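Local coordinates for fatty acid metabolism regulator protein (Bacillus subtilis, PDB 1VI0) that represses transcription of genes for fatty acid transport and beta-oxidation as a DNA-binding homodimer whose binding to DNA is inhibited by long-chain fatty acyl-CoA, at residues Glu73-Lys78 against Leu85-Ser90; Ser94-Asp99 against Glu164-Trp169; Asn130-Ile135 against Leu153-Ile158; Glu138-Gly143 against Leu149-Ala154. All blocks are in the same frame, centred on the assembly; numbering follows the deposited sequence. Where two conformers were deposited one is given.

Contact 1 (Glu73-Lys78 against Leu85-Ser90); sequences EDIKEK and LALVIS
Leu87 turns its CG anti to the backbone N (chi1 -156°), and this sends the branch carrying CD2 out of helix 81-97 toward the C-terminal end of helix 52-75 and the turn that follows, where it meets Lys78. The lysine chain bends at chi2 (-52°), a bend that goes with CE lying against CD2, and the two side chains cross at about a right angle. The two helices form a helical hairpin in the C-terminal, ligand-binding part of this TetR-family regulator, and on the side of 85-90 Leu87 makes all the close contacts. Its CA lies 7.0 Å from the CA of Ile75, the nearest backbone pair between 73-78 and 85-90. Asp74 brings its methylene rather than its carboxylate, with CB 3.4 Å from Leu87 CD2. Ile75 adds a looser apolar touch, its CG2 standing 4.3 Å from Leu87 CD2. No hydrogen bond links the two segments, so the join rests on carbon contacts, and the aliphatic part of a charged lysine serves as part of the apolar wall. The Asp74 side chain also touches Lys91, and that of Lys78 touches Glu83. The turn between the helices is tied by Lys84, whose NZ is hydrogen-bonded to the carbonyl oxygens of Ile75 and Lys78. Lys78 CE lies 3.3 Å from Leu87 CD2, closer than is usual for two carbons.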
# COMPACT_ATOMS: atom_id res chain seq x y z
N GLU A 73 -23.82 3.10 9.58
CA GLU A 73 -25.08 2.41 9.78
C GLU A 73 -24.92 1.07 10.47
O GLU A 73 -25.56 0.80 11.49
CB GLU A 73 -25.74 2.22 8.41
CG GLU A 73 -26.75 1.06 8.40
CD GLU A 73 -27.63 1.16 7.17
OE1 GLU A 73 -27.08 1.41 6.06
OE2 GLU A 73 -28.87 1.09 7.30
N ASP A 74 -24.02 0.21 10.00
CA ASP A 74 -23.86 -1.10 10.60
C ASP A 74 -23.14 -1.17 11.92
O ASP A 74 -23.45 -2.08 12.71
CB ASP A 74 -23.10 -2.01 9.61
CG ASP A 74 -23.89 -2.18 8.32
OD1 ASP A 74 -25.09 -1.81 8.34
OD2 ASP A 74 -23.30 -2.66 7.34
N ILE A 75 -22.13 -0.33 12.17
CA ILE A 75 -21.32 -0.47 13.38
C ILE A 75 -21.91 0.05 14.66
O ILE A 75 -21.47 -0.40 15.75
CB ILE A 75 -19.90 0.10 13.22
CG1 ILE A 75 -19.94 1.60 13.01
CG2 ILE A 75 -19.19 -0.61 12.08
CD1 ILE A 75 -18.52 2.18 12.87
N LYS A 76 -22.97 0.84 14.60
CA LYS A 76 -23.59 1.29 15.87
C LYS A 76 -24.26 0.11 16.56
O LYS A 76 -24.38 0.01 17.78
CB LYS A 76 -24.58 2.42 15.59
CG LYS A 76 -25.79 2.00 14.77
N GLU A 77 -24.61 -0.92 15.77
CA GLU A 77 -25.20 -2.12 16.34
C GLU A 77 -24.22 -2.84 17.26
O GLU A 77 -24.55 -3.20 18.40
CB GLU A 77 -25.68 -3.06 15.22
CG GLU A 77 -26.65 -2.38 14.25
CD GLU A 77 -27.48 -3.36 13.46
OE1 GLU A 77 -27.00 -3.83 12.39
OE2 GLU A 77 -28.63 -3.66 13.87
N LYS A 78 -22.99 -2.96 16.83
CA LYS A 78 -21.90 -3.63 17.51
C LYS A 78 -21.52 -3.03 18.83
O LYS A 78 -21.55 -1.82 19.03
CB LYS A 78 -20.67 -3.65 16.55
CG LYS A 78 -21.06 -4.09 15.14
CD LYS A 78 -21.83 -5.39 15.19
CE LYS A 78 -22.12 -5.96 13.82
NZ LYS A 78 -23.08 -7.12 13.91
N LEU A 85 -14.53 -3.85 14.25
CA LEU A 85 -13.46 -4.12 13.26
C LEU A 85 -13.80 -5.32 12.41
O LEU A 85 -13.58 -5.32 11.21
CB LEU A 85 -12.17 -4.35 14.07
CG LEU A 85 -11.58 -3.06 14.66
CD1 LEU A 85 -10.27 -3.41 15.37
CD2 LEU A 85 -11.29 -2.09 13.50
N ALA A 86 -14.46 -6.31 13.07
CA ALA A 86 -14.91 -7.46 12.26
C ALA A 86 -15.81 -7.04 11.12
O ALA A 86 -15.64 -7.53 9.96
CB ALA A 86 -15.58 -8.48 13.15
N LEU A 87 -16.69 -6.12 11.35
CA LEU A 87 -17.62 -5.59 10.36
C LEU A 87 -16.86 -4.79 9.30
O LEU A 87 -17.08 -5.02 8.09
CB LEU A 87 -18.71 -4.79 11.04
CG LEU A 87 -20.02 -4.70 10.21
CD1 LEU A 87 -20.34 -6.05 9.57
CD2 LEU A 87 -21.14 -4.30 11.16
N VAL A 88 -15.97 -3.91 9.75
CA VAL A 88 -15.16 -3.17 8.80
C VAL A 88 -14.41 -4.10 7.87
O VAL A 88 -14.48 -3.87 6.66
CB VAL A 88 -14.11 -2.26 9.53
CG1 VAL A 88 -13.23 -1.64 8.49
CG2 VAL A 88 -14.91 -1.17 10.28
N ILE A 89 -13.70 -5.09 8.39
CA ILE A 89 -12.93 -5.98 7.52
C ILE A 89 -13.82 -6.71 6.51
O ILE A 89 -13.56 -6.80 5.32
CB ILE A 89 -12.05 -6.93 8.32
CG1 ILE A 89 -11.11 -6.12 9.28
CG2 ILE A 89 -11.26 -7.87 7.46
CD1 ILE A 89 -10.46 -6.97 10.31
N SER A 90 -14.88 -7.33 7.07
CA SER A 90 -15.74 -8.12 6.16
C SER A 90 -16.44 -7.24 5.15
O SER A 90 -16.50 -7.62 3.96
CB SER A 90 -16.71 -8.93 7.03
OG SER A 90 -17.68 -8.14 7.63

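Contact 2 (Ser94-Asp99 against Glu164-Trp169); sequences SLLAGD and ETVTTW
Leu96 and Val166 make the close apolar part of this contact: Leu96 CD1 sits 3.6 Å from Val166 CG1, and the two side chains cross at about a right angle. Both residues are buried and both CB atoms point to the opposing helix, which fits a backbone separation of 8.1 Å between the CA atoms of Leu96 and Val166. Beside this pair the indole of Trp169 reaches across to the last turn of helix 81-97. Its CG is set anti to the backbone N (chi1 167°), which extends the six-membered ring outward until CH2 comes 3.6 Å from Leu96 O. That oxygen lies at the ring edge, near its plane, so the polar atom faces the C-H rim and not the pi cloud; it also accepts the backbone N-H of Asp99. Trp169 CH2 is 3.7 Å from Ala97 CA as well, an oblique approach. The packing slackens toward solvent, where Ala97 is exposed: its CB is 4.3 Å from Trp169 CZ2, and the tryptophan touches the backbone here more closely than the methyl. Just beyond, Asp99 N-caps helix 100-109, its OD1 accepting from Leu102 N. The contact joins helices 81-97 and 151-171 of the TetR-family ligand-binding domain, close to the acyl-CoA pocket, to which Leu95 belongs. Helix 100-109 covers one flank, with Gln107 against Leu96 and Val166 and with Ala103 against Trp169, while Tyr176 meets the indole edge-to-face and Phe93 of helix 81-97 packs on Val166.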
# COMPACT_ATOMS: atom_id res chain seq x y z
N SER A 94 -15.83 -7.60 1.15
CA SER A 94 -17.02 -7.89 0.39
C SER A 94 -17.26 -6.91 -0.76
O SER A 94 -17.66 -7.29 -1.88
CB SER A 94 -18.29 -7.96 1.26
OG SER A 94 -18.17 -9.12 2.10
N LEU A 95 -17.14 -5.64 -0.52
CA LEU A 95 -17.29 -4.60 -1.55
C LEU A 95 -16.36 -4.87 -2.72
O LEU A 95 -16.85 -5.01 -3.86
CB LEU A 95 -16.92 -3.28 -0.87
CG LEU A 95 -17.29 -1.95 -1.52
CD1 LEU A 95 -16.07 -1.11 -1.82
CD2 LEU A 95 -18.20 -2.08 -2.72
N LEU A 96 -15.08 -5.08 -2.45
CA LEU A 96 -14.09 -5.30 -3.47
C LEU A 96 -14.23 -6.66 -4.12
O LEU A 96 -14.09 -6.78 -5.35
CB LEU A 96 -12.68 -5.03 -2.94
CG LEU A 96 -12.49 -3.57 -2.42
CD1 LEU A 96 -11.01 -3.33 -2.12
CD2 LEU A 96 -12.94 -2.58 -3.48
N ALA A 97 -14.60 -7.70 -3.36
CA ALA A 97 -14.81 -9.03 -4.00
C ALA A 97 -16.02 -8.98 -4.91
O ALA A 97 -16.18 -9.84 -5.82
CB ALA A 97 -14.99 -10.14 -2.97
N GLY A 98 -16.94 -8.08 -4.67
CA GLY A 98 -18.16 -7.86 -5.36
C GLY A 98 -18.01 -7.07 -6.66
O GLY A 98 -18.99 -6.96 -7.42
N ASP A 99 -16.82 -6.55 -6.89
CA ASP A 99 -16.61 -5.72 -8.11
C ASP A 99 -15.17 -5.77 -8.52
O ASP A 99 -14.31 -5.02 -8.05
CB ASP A 99 -17.18 -4.35 -7.82
CG ASP A 99 -17.15 -3.37 -8.99
OD1 ASP A 99 -16.43 -3.57 -9.95
OD2 ASP A 99 -17.93 -2.37 -8.90
N GLU A 164 -3.27 -4.58 2.34
CA GLU A 164 -2.25 -5.47 1.68
C GLU A 164 -2.91 -6.84 1.42
O GLU A 164 -2.51 -7.50 0.44
CB GLU A 164 -1.02 -5.61 2.57
CG GLU A 164 0.02 -6.59 2.05
CD GLU A 164 0.63 -6.14 0.72
OE1 GLU A 164 0.54 -4.97 0.36
OE2 GLU A 164 1.15 -7.07 0.05
N THR A 165 -3.83 -7.21 2.30
CA THR A 165 -4.57 -8.48 2.03
C THR A 165 -5.32 -8.39 0.73
O THR A 165 -5.25 -9.31 -0.15
CB THR A 165 -5.44 -8.89 3.24
OG1 THR A 165 -4.63 -9.02 4.40
CG2 THR A 165 -6.00 -10.30 2.90
N VAL A 166 -5.94 -7.24 0.42
CA VAL A 166 -6.65 -7.02 -0.82
C VAL A 166 -5.64 -6.99 -1.96
O VAL A 166 -5.82 -7.61 -3.01
CB VAL A 166 -7.50 -5.74 -0.76
CG1 VAL A 166 -8.25 -5.63 -2.12
CG2 VAL A 166 -8.57 -5.84 0.34
N THR A 167 -4.56 -6.25 -1.84
CA THR A 167 -3.54 -6.18 -2.92
C THR A 167 -2.99 -7.54 -3.27
O THR A 167 -2.91 -7.91 -4.48
CB THR A 167 -2.45 -5.21 -2.45
OG1 THR A 167 -2.97 -3.89 -2.48
CG2 THR A 167 -1.24 -5.29 -3.40
N THR A 168 -2.72 -8.39 -2.33
CA THR A 168 -2.20 -9.74 -2.57
C THR A 168 -3.22 -10.53 -3.36
O THR A 168 -2.86 -11.12 -4.41
CB THR A 168 -1.76 -10.37 -1.25
OG1 THR A 168 -0.61 -9.64 -0.72
CG2 THR A 168 -1.36 -11.82 -1.46
N TRP A 169 -4.49 -10.45 -2.99
CA TRP A 169 -5.57 -11.11 -3.76
C TRP A 169 -5.73 -10.54 -5.15
O TRP A 169 -5.77 -11.28 -6.17
CB TRP A 169 -6.80 -10.93 -2.91
CG TRP A 169 -8.09 -11.22 -3.56
CD1 TRP A 169 -8.66 -12.44 -3.74
CD2 TRP A 169 -9.04 -10.27 -4.04
NE1 TRP A 169 -9.88 -12.34 -4.30
CE2 TRP A 169 -10.16 -10.97 -4.48
CE3 TRP A 169 -9.05 -8.84 -4.05
CZ2 TRP A 169 -11.27 -10.36 -5.02
CZ3 TRP A 169 -10.15 -8.25 -4.59
CH2 TRP A 169 -11.27 -8.97 -5.06

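Contact 3 (Asn130-Ile135 against Leu153-Ile158); sequences NILDGI and LARQMI. With DCC (dodecyl-coa), chain C.
Leu132 and Arg155 mark the nearest backbone approach, 6.0 Å between CA atoms, where the axes of 130-135 and 153-158 pass 9.4 Å apart at a crossing angle of 121°. From there Arg155, with CG anti to the backbone N and bends at chi2 and chi3, grips Asp133 side-on. NE donates to OD1 at 2.7 Å and 171°, in the guanidinium plane, and NH2 donates to OD2 along a more bent, tilted path. Each carboxylate oxygen uses its syn lone pair, and the two planes are nearly coplanar, so this bidentate salt bridge fixes the rotation of the guanidinium. NH1 is thereby aimed at the dodecyl-CoA pyrophosphate, donating to its O12 at 3.1 Å: Asp133 acts as a second-shell residue that positions a ligand-binding arginine. Exchanging Arg155 for a leucine would probably leave the Asp133 carboxylate without its charged mate and phosphate oxygen O12 without this donor. The neighbouring Gln156 reads the Hoogsteen edge of the adenine, its OE1 accepting from N6 and its NE2 giving a 3.0 Å bond to N7, while Leu153 CD2 lies 3.3 Å from N6. On the inner side, Leu132 CD2 rests 3.9 Å from Ile158 CG2. Within the bundle, helix 81-97 packs on Leu132 through Leu85, helix 52-75 on Ile131, and Thr168 of the second subunit meets Gln156.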
# COMPACT_ATOMS: atom_id res chain seq x y z
N ASN A 130 -10.80 7.87 10.01
CA ASN A 130 -11.50 8.46 11.15
C ASN A 130 -12.37 7.37 11.84
O ASN A 130 -12.42 7.38 13.04
CB ASN A 130 -12.41 9.59 10.75
CG ASN A 130 -11.75 10.90 10.47
OD1 ASN A 130 -12.37 11.79 9.82
ND2 ASN A 130 -10.52 11.08 10.90
N ILE A 131 -13.02 6.52 11.04
CA ILE A 131 -13.85 5.43 11.62
C ILE A 131 -12.98 4.50 12.42
O ILE A 131 -13.34 4.18 13.61
CB ILE A 131 -14.62 4.70 10.51
CG1 ILE A 131 -15.75 5.61 10.01
CG2 ILE A 131 -15.20 3.39 11.06
CD1 ILE A 131 -16.43 5.05 8.78
N LEU A 132 -11.80 4.11 11.94
CA LEU A 132 -10.85 3.29 12.66
C LEU A 132 -10.34 3.91 13.92
O LEU A 132 -10.41 3.35 15.04
CB LEU A 132 -9.61 2.85 11.81
CG LEU A 132 -9.94 2.11 10.51
CD1 LEU A 132 -8.66 1.83 9.71
CD2 LEU A 132 -10.64 0.79 10.81
N ASP A 133 -10.15 5.29 13.87
CA ASP A 133 -9.66 5.97 15.06
C ASP A 133 -10.75 5.97 16.17
O ASP A 133 -10.36 5.73 17.35
CB ASP A 133 -9.38 7.44 14.73
CG ASP A 133 -8.07 7.63 14.00
OD1 ASP A 133 -7.45 6.64 13.52
OD2 ASP A 133 -7.59 8.79 13.86
N GLY A 134 -11.96 6.19 15.82
CA GLY A 134 -13.12 6.20 16.77
C GLY A 134 -13.29 4.79 17.35
O GLY A 134 -13.60 4.59 18.52
N ILE A 135 -13.22 3.75 16.53
CA ILE A 135 -13.31 2.38 17.11
C ILE A 135 -12.26 2.18 18.18
O ILE A 135 -12.48 1.70 19.29
CB ILE A 135 -13.18 1.32 15.99
CG1 ILE A 135 -14.37 1.35 15.05
CG2 ILE A 135 -12.93 -0.04 16.63
CD1 ILE A 135 -14.12 0.57 13.75
N LEU A 153 -0.71 4.89 14.86
CA LEU A 153 0.03 3.69 14.42
C LEU A 153 -0.92 2.49 14.32
O LEU A 153 -0.77 1.72 13.33
CB LEU A 153 1.21 3.37 15.27
CG LEU A 153 2.48 4.20 15.20
CD1 LEU A 153 3.43 3.66 16.27
CD2 LEU A 153 3.10 4.01 13.79
N ALA A 154 -1.81 2.29 15.32
CA ALA A 154 -2.74 1.16 15.24
C ALA A 154 -3.65 1.30 13.99
O ALA A 154 -4.01 0.31 13.35
CB ALA A 154 -3.55 1.01 16.49
N ARG A 155 -4.14 2.53 13.73
CA ARG A 155 -4.91 2.75 12.50
C ARG A 155 -4.13 2.35 11.22
O ARG A 155 -4.70 1.82 10.28
CB ARG A 155 -5.26 4.24 12.40
CG ARG A 155 -5.90 4.63 11.07
CD ARG A 155 -5.24 5.95 10.60
NE ARG A 155 -5.51 6.98 11.65
CZ ARG A 155 -4.89 8.15 11.66
NH1 ARG A 155 -4.00 8.46 10.72
NH2 ARG A 155 -5.16 9.04 12.60
N GLN A 156 -2.86 2.72 11.19
CA GLN A 156 -1.99 2.41 10.01
C GLN A 156 -1.84 0.90 9.94
O GLN A 156 -1.83 0.35 8.82
CB GLN A 156 -0.69 3.18 10.24
CG GLN A 156 -1.02 4.67 9.93
CD GLN A 156 0.03 5.61 10.52
OE1 GLN A 156 1.21 5.32 10.71
NE2 GLN A 156 -0.40 6.88 10.66
N MSE A 157 -1.64 0.25 11.05
CA MSE A 157 -1.55 -1.24 11.04
C MSE A 157 -2.86 -1.81 10.54
O MSE A 157 -2.84 -2.73 9.63
CB MSE A 157 -1.21 -1.77 12.42
CG MSE A 157 -1.10 -3.27 12.54
SE MSE A 157 -0.65 -4.26 14.08
CE MSE A 157 -2.11 -3.91 15.28
N ILE A 158 -4.00 -1.40 11.04
CA ILE A 158 -5.28 -1.98 10.63
C ILE A 158 -5.55 -1.80 9.17
O ILE A 158 -5.80 -2.70 8.37
CB ILE A 158 -6.47 -1.44 11.49
CG1 ILE A 158 -6.22 -1.88 12.93
CG2 ILE A 158 -7.77 -1.90 10.92
CD1 ILE A 158 -7.17 -1.20 13.91
C2 DCC C . 3.66 10.07 14.47
C4 DCC C . 2.30 10.68 12.79
C5 DCC C . 1.95 9.39 12.48
C6 DCC C . 2.60 8.40 13.26
C8 DCC C . 0.86 10.62 11.15
C10 DCC C . -13.17 1.96 -0.42
C11 DCC C . -14.09 1.66 -1.62
C12 DCC C . -14.23 2.83 -2.58
N9 DCC C . 1.61 11.48 11.92
N7 DCC C . 1.06 9.35 11.43
N3 DCC C . 3.12 11.09 13.78
N1 DCC C . 3.41 8.75 14.28
N6 DCC C . 2.38 7.10 13.03
C1' DCC C . 1.57 12.98 11.97
C2' DCC C . 1.53 13.66 10.58
O2' DCC C . 2.91 14.02 10.28
C3' DCC C . 0.76 14.98 10.91
O3' DCC C . 1.64 15.83 11.71
C4' DCC C . -0.34 14.39 11.88
O4' DCC C . 0.27 13.27 12.52
C5' DCC C . -1.62 14.08 11.14
O5' DCC C . -1.41 13.26 9.95
P1 DCC C . -2.29 11.97 9.62
O11 DCC C . -1.84 11.43 8.35
O12 DCC C . -2.30 11.05 10.88
O6 DCC C . -3.75 12.50 9.56
P2 DCC C . -4.08 13.35 8.35
O21 DCC C . -5.59 13.42 8.32
O22 DCC C . -3.28 14.58 8.38
O7 DCC C . -3.68 12.56 6.99
CPA DCC C . -4.66 11.57 6.46
CPB DCC C . -4.09 10.91 5.16
CP8 DCC C . -2.61 10.53 5.38
CP7 DCC C . -4.15 11.98 4.07
CP9 DCC C . -4.92 9.79 4.66
OP3 DCC C . -2.43 9.79 6.55
CP6 DCC C . -1.99 9.81 4.20
OP2 DCC C . -1.88 10.38 3.13
NP2 DCC C . -1.61 8.59 4.47
CP5 DCC C . -1.01 7.71 3.38
CP4 DCC C . -2.22 6.81 2.91
CP3 DCC C . -1.82 6.02 1.65
OP1 DCC C . -1.48 6.62 0.63
NP1 DCC C . -1.84 4.73 1.77
CP2 DCC C . -1.47 3.76 0.71
CP1 DCC C . -2.77 3.07 0.42
S DCC C . -4.23 4.10 0.15
P3 DCC C . 1.86 17.42 11.61
O31 DCC C . 1.86 17.78 10.19
O32 DCC C . 0.78 18.10 12.33
O33 DCC C . 3.20 17.59 12.28
CA1 DCC C . -4.04 4.49 -1.61
CA2 DCC C . -5.38 4.96 -2.27
OA1 DCC C . -3.00 4.33 -2.21
CA3 DCC C . -6.30 3.77 -2.63
CA4 DCC C . -7.67 3.72 -2.06
CA5 DCC C . -7.85 2.72 -0.94
CA6 DCC C . -9.20 2.03 -0.93
CA7 DCC C . -10.13 2.42 0.19
CA8 DCC C . -11.03 1.39 0.77
CA9 DCC C . -12.14 0.86 -0.14

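Contact 4 (Glu138-Gly143 against Leu149-Ala154); sequences EGIQSG and LDVRLA. With DCC (dodecyl-coa), chain C.
Next to Val151, which meets Ile140 across the contact, Arg152 lays one face of its guanidinium over the adenine of dodecyl-CoA, their planes roughly 20° apart and overlapping at the N3 side. Adenine N3 stands 3.4 Å above the guanidinium plane, offset toward the rim, and is 3.6 Å from Arg152 CZ. NH1 also gives a weak hydrogen bond of 2.9 Å to the ribose oxygen O4', bent to 126°. With an alanine in place of Arg152, the adenine is likely to lose this cation over its face, and O4' this weak donor. Between 138-143 and 149-154 the touch is small and apolar: Ile140 CD1 sits 3.6 Å from Val151 CG2 and, more loosely, 4.4 Å from Leu149 CD2. Both helix ends are finished in standard ways. Gly143, with positive phi, closes helix 115-141 in a Schellman motif, and Asp150 N-caps helix 151-171, its OD1 taking the N-H of Leu153 at 3.0 Å through the anti lone pair. The chemistry is thus divided: a thin hydrocarbon touch near the surface bridges the two helix ends, whereas the cation in the first turn of helix 151-171 is turned to the nucleotide, where its charge is likely to favour the phosphate-bearing ligand.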
# COMPACT_ATOMS: atom_id res chain seq x y z
N GLU A 138 -12.86 4.53 21.36
CA GLU A 138 -14.00 3.99 22.16
C GLU A 138 -13.47 2.79 22.95
O GLU A 138 -13.76 2.57 24.11
CB GLU A 138 -15.06 3.50 21.19
CG GLU A 138 -15.93 4.56 20.58
CD GLU A 138 -16.78 4.08 19.43
OE1 GLU A 138 -16.84 2.84 19.23
OE2 GLU A 138 -17.37 4.92 18.72
N GLY A 139 -12.71 1.94 22.24
CA GLY A 139 -12.12 0.76 22.87
C GLY A 139 -11.20 1.12 24.03
O GLY A 139 -11.07 0.39 25.00
N ILE A 140 -10.39 2.17 23.83
CA ILE A 140 -9.51 2.66 24.87
C ILE A 140 -10.31 3.10 26.10
O ILE A 140 -10.06 2.60 27.19
CB ILE A 140 -8.66 3.83 24.33
CG1 ILE A 140 -7.61 3.28 23.38
CG2 ILE A 140 -7.94 4.50 25.55
CD1 ILE A 140 -6.99 4.25 22.42
N GLN A 141 -11.36 3.87 25.95
CA GLN A 141 -12.21 4.31 27.07
C GLN A 141 -12.90 3.16 27.80
O GLN A 141 -13.09 3.25 29.03
CB GLN A 141 -13.18 5.36 26.56
CG GLN A 141 -12.47 6.69 26.24
CD GLN A 141 -13.40 7.70 25.63
OE1 GLN A 141 -14.09 8.48 26.29
NE2 GLN A 141 -13.52 7.61 24.30
N SER A 142 -13.27 2.11 27.08
CA SER A 142 -13.91 0.94 27.66
C SER A 142 -12.92 -0.07 28.20
O SER A 142 -13.44 -1.09 28.74
CB SER A 142 -14.89 0.31 26.67
OG SER A 142 -14.04 -0.44 25.75
N GLY A 143 -11.63 0.09 28.08
CA GLY A 143 -10.64 -0.85 28.64
C GLY A 143 -10.49 -2.07 27.76
O GLY A 143 -9.79 -3.05 28.14
N LEU A 149 -1.08 1.62 23.50
CA LEU A 149 -1.26 1.58 22.04
C LEU A 149 -1.44 3.00 21.49
O LEU A 149 -2.08 3.87 22.12
CB LEU A 149 -2.47 0.74 21.72
CG LEU A 149 -2.97 0.80 20.28
CD1 LEU A 149 -3.65 -0.50 19.90
CD2 LEU A 149 -3.97 1.96 20.11
N ASP A 150 -0.71 3.31 20.43
CA ASP A 150 -0.77 4.58 19.73
C ASP A 150 -1.85 4.52 18.66
O ASP A 150 -1.75 3.69 17.71
CB ASP A 150 0.56 4.96 19.10
CG ASP A 150 0.51 6.34 18.47
OD1 ASP A 150 0.27 6.47 17.25
OD2 ASP A 150 0.61 7.36 19.23
N VAL A 151 -2.87 5.33 18.72
CA VAL A 151 -3.97 5.33 17.80
C VAL A 151 -3.54 5.48 16.35
O VAL A 151 -4.04 4.74 15.49
CB VAL A 151 -5.06 6.32 18.21
CG1 VAL A 151 -6.14 6.42 17.15
CG2 VAL A 151 -5.69 5.92 19.54
N ARG A 152 -2.84 6.54 15.96
CA ARG A 152 -2.39 6.67 14.56
C ARG A 152 -1.65 5.41 14.11
O ARG A 152 -1.96 4.91 13.01
CB ARG A 152 -1.43 7.89 14.46
CG ARG A 152 -2.32 9.19 14.58
CD ARG A 152 -1.44 10.42 14.59
NE ARG A 152 -0.47 10.44 15.68
CZ ARG A 152 0.35 11.44 16.00
NH1 ARG A 152 0.34 12.57 15.29
NH2 ARG A 152 1.19 11.33 17.02
N LEU A 153 -0.71 4.89 14.86
CA LEU A 153 0.03 3.69 14.42
C LEU A 153 -0.92 2.49 14.32
O LEU A 153 -0.77 1.72 13.33
CB LEU A 153 1.21 3.37 15.27
CG LEU A 153 2.48 4.20 15.20
CD1 LEU A 153 3.43 3.66 16.27
CD2 LEU A 153 3.10 4.01 13.79
N ALA A 154 -1.81 2.29 15.32
CA ALA A 154 -2.74 1.16 15.24
C ALA A 154 -3.65 1.30 13.99
O ALA A 154 -4.01 0.31 13.35
CB ALA A 154 -3.55 1.01 16.49
C2 DCC C . 3.66 10.07 14.47
C4 DCC C . 2.30 10.68 12.79
C5 DCC C . 1.95 9.39 12.48
C6 DCC C . 2.60 8.40 13.26
C8 DCC C . 0.86 10.62 11.15
C10 DCC C . -13.17 1.96 -0.42
C11 DCC C . -14.09 1.66 -1.62
C12 DCC C . -14.23 2.83 -2.58
N9 DCC C . 1.61 11.48 11.92
N7 DCC C . 1.06 9.35 11.43
N3 DCC C . 3.12 11.09 13.78
N1 DCC C . 3.41 8.75 14.28
N6 DCC C . 2.38 7.10 13.03
C1' DCC C . 1.57 12.98 11.97
C2' DCC C . 1.53 13.66 10.58
O2' DCC C . 2.91 14.02 10.28
C3' DCC C . 0.76 14.98 10.91
O3' DCC C . 1.64 15.83 11.71
C4' DCC C . -0.34 14.39 11.88
O4' DCC C . 0.27 13.27 12.52
C5' DCC C . -1.62 14.08 11.14
O5' DCC C . -1.41 13.26 9.95
P1 DCC C . -2.29 11.97 9.62
O11 DCC C . -1.84 11.43 8.35
O12 DCC C . -2.30 11.05 10.88
O6 DCC C . -3.75 12.50 9.56
P2 DCC C . -4.08 13.35 8.35
O21 DCC C . -5.59 13.42 8.32
O22 DCC C . -3.28 14.58 8.38
O7 DCC C . -3.68 12.56 6.99
CPA DCC C . -4.66 11.57 6.46
CPB DCC C . -4.09 10.91 5.16
CP8 DCC C . -2.61 10.53 5.38
CP7 DCC C . -4.15 11.98 4.07
CP9 DCC C . -4.92 9.79 4.66
OP3 DCC C . -2.43 9.79 6.55
CP6 DCC C . -1.99 9.81 4.20
OP2 DCC C . -1.88 10.38 3.13
NP2 DCC C . -1.61 8.59 4.47
CP5 DCC C . -1.01 7.71 3.38
CP4 DCC C . -2.22 6.81 2.91
CP3 DCC C . -1.82 6.02 1.65
OP1 DCC C . -1.48 6.62 0.63
NP1 DCC C . -1.84 4.73 1.77
CP2 DCC C . -1.47 3.76 0.71
CP1 DCC C . -2.77 3.07 0.42
S DCC C . -4.23 4.10 0.15
P3 DCC C . 1.86 17.42 11.61
O31 DCC C . 1.86 17.78 10.19
O32 DCC C . 0.78 18.10 12.33
O33 DCC C . 3.20 17.59 12.28
CA1 DCC C . -4.04 4.49 -1.61
CA2 DCC C . -5.38 4.96 -2.27
OA1 DCC C . -3.00 4.33 -2.21
CA3 DCC C . -6.30 3.77 -2.63
CA4 DCC C . -7.67 3.72 -2.06
CA5 DCC C . -7.85 2.72 -0.94
CA6 DCC C . -9.20 2.03 -0.93
CA7 DCC C . -10.13 2.42 0.19
CA8 DCC C . -11.03 1.39 0.77
CA9 DCC C . -12.14 0.86 -0.14

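How the contacts relate
Contacts 3 and 4 lie on the same pair of helices, 115-141 and 151-171, with centres 8 Å apart; they share Leu153 and Ala154, and Asp133 OD1 is 3.9 Å from Val151 CG1. Both touch the CoA head group of the dodecyl-CoA. Contact 2, about 19 Å from contact 3 between centres, lies farther along helix 151-171, and the side chain of its Leu96 is about 5 Å from the ligand. Contact 1 is remoter: the Asp74 side chain is about 14 Å from the ligand, but Leu85 and Val88 pack on Ile135 of contact 3. Lys175, Glu164 and Asn172 of the second subunit also bind the ligand, which therefore bridges the dimer.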